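PDB 1G0D: protein-glutamine gamma-glutamyltransferase from Pagrus major, which probably catalyses the calcium-dependent cross-linking of peptide-bound glutamine to lysine side chains or other primary amines. Local coordinates for residues 613-617 with 638-642. Numbering follows the deposited sequence.
Sequences VPLKG and AVAPS
Strands 615-616 and 638-639 form a short, weakly bonded antiparallel ribbon, and Leu615 and Val639 form its hydrogen-bonded pair. Leu615 N donates to Val639 O at 3.1 Å, and Val639 N donates back to Leu615 O at 3.0 Å. Both donors lie in the plane of the carbonyl they meet, although both N-H...O bonds are bent, with angles at hydrogen of 146° and 144°. On the buried face of the ribbon Leu615 CG meets Val639 CB at 4.1 Å, the two side chains crossing at a slant. A beta-branched residue such as Val639 suits an extended strand, and both apolar chains suit a face turned to the interior, where Leu615 also touches Asn609, Ser667 and Asp668. The ribbon belongs to the C-terminal immunoglobulin-like domain, and the chain between its two halves includes the neighbouring sheet strands 619-624 and 628-634. On the exposed face the side chains of Lys616 and Ala638 touch at their CB atoms, 3.9 Å apart, while the lysine chain, bent at chi3 (145°) and chi4, carries its amino end away from the partner strand. Beyond the bonded pair the prolines continue the contact: lacking an N-H, Pro614 cannot add a backbone donor, but its CA approaches Val639 O at 3.0 Å, so that this oxygen receives a CA-H contact besides the bond from Leu615 N. The ring of Pro641 lies alongside the 613-614 peptide, with CG 3.7 Å from Val613 C and CD 4.1 Å from Pro614 CB. The side-chain amide nitrogen of Asn609 hydrogen-bonds both Val613 O and Ala640 O, tying the residues that lead into strand 615-616 to those that follow strand 638-639.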
loop_
_atom_site.group_PDB
_atom_site.type_symbol
_atom_site.label_atom_id
_atom_site.label_comp_id
_atom_site.label_asym_id
_atom_site.label_seq_id
_atom_site.Cartn_x
_atom_site.Cartn_y
_atom_site.Cartn_z
ATOM N N VAL A 613 27.417 -2.349 20.818
ATOM C CA VAL A 613 26.585 -2.698 21.956
ATOM C C VAL A 613 26.033 -4.067 21.669
ATOM O O VAL A 613 25.883 -4.440 20.522
ATOM C CB VAL A 613 25.349 -1.777 22.063
ATOM C CG1 VAL A 613 24.926 -1.644 23.496
ATOM C CG2 VAL A 613 25.637 -0.423 21.462
ATOM N N PRO A 614 25.741 -4.852 22.703
ATOM C CA PRO A 614 25.188 -6.161 22.362
ATOM C C PRO A 614 23.686 -5.921 22.079
ATOM O O PRO A 614 23.104 -5.001 22.652
ATOM C CB PRO A 614 25.398 -6.966 23.645
ATOM C CG PRO A 614 25.196 -5.937 24.725
ATOM C CD PRO A 614 25.872 -4.680 24.163
ATOM N N LEU A 615 23.066 -6.705 21.195
ATOM C CA LEU A 615 21.630 -6.555 20.935
ATOM C C LEU A 615 21.018 -7.813 21.476
ATOM O O LEU A 615 21.534 -8.904 21.289
ATOM C CB LEU A 615 21.314 -6.469 19.443
ATOM C CG LEU A 615 22.457 -6.441 18.419
ATOM C CD1 LEU A 615 21.888 -6.733 17.066
ATOM C CD2 LEU A 615 23.115 -5.093 18.416
ATOM N N LYS A 616 19.935 -7.685 22.192
ATOM C CA LYS A 616 19.347 -8.893 22.684
ATOM C C LYS A 616 17.908 -8.848 22.301
ATOM O O LYS A 616 17.379 -7.792 21.965
ATOM C CB LYS A 616 19.522 -9.033 24.198
ATOM C CG LYS A 616 19.515 -7.735 24.981
ATOM C CD LYS A 616 19.512 -8.026 26.492
ATOM C CE LYS A 616 20.328 -6.989 27.298
ATOM N NZ LYS A 616 21.791 -6.929 26.914
ATOM N N GLY A 617 17.274 -10.005 22.364
ATOM C CA GLY A 617 15.888 -10.120 21.958
ATOM C C GLY A 617 15.830 -10.317 20.453
ATOM O O GLY A 617 14.765 -10.120 19.851
ATOM N N ALA A 638 22.753 -13.096 23.127
ATOM C CA ALA A 638 22.783 -11.699 22.735
ATOM C C ALA A 638 23.952 -11.550 21.792
ATOM O O ALA A 638 25.037 -12.097 22.008
ATOM C CB ALA A 638 22.945 -10.785 23.949
ATOM N N VAL A 639 23.720 -10.826 20.713
ATOM C CA VAL A 639 24.754 -10.664 19.726
ATOM C C VAL A 639 25.762 -9.682 20.259
ATOM O O VAL A 639 25.418 -8.564 20.624
ATOM C CB VAL A 639 24.123 -10.222 18.347
ATOM C CG1 VAL A 639 25.215 -10.009 17.290
ATOM C CG2 VAL A 639 23.133 -11.294 17.882
ATOM N N ALA A 640 27.010 -10.113 20.340
ATOM C CA ALA A 640 28.044 -9.226 20.843
ATOM C C ALA A 640 28.275 -8.024 19.952
ATOM O O ALA A 640 27.994 -8.055 18.752
ATOM C CB ALA A 640 29.355 -9.977 21.030
ATOM N N PRO A 641 28.797 -6.935 20.541
ATOM C CA PRO A 641 29.065 -5.727 19.761
ATOM C C PRO A 641 29.907 -6.122 18.555
ATOM O O PRO A 641 30.876 -6.844 18.694
ATOM C CB PRO A 641 29.843 -4.846 20.731
ATOM C CG PRO A 641 29.461 -5.336 22.079
ATOM C CD PRO A 641 29.171 -6.786 21.958
ATOM N N SER A 642 29.530 -5.670 17.369
ATOM C CA SER A 642 30.280 -6.001 16.156
ATOM C C SER A 642 30.387 -7.509 15.873
ATOM O O SER A 642 31.256 -7.946 15.113
ATOM C CB SER A 642 31.686 -5.390 16.223
ATOM O OG SER A 642 31.643 -4.089 16.772
#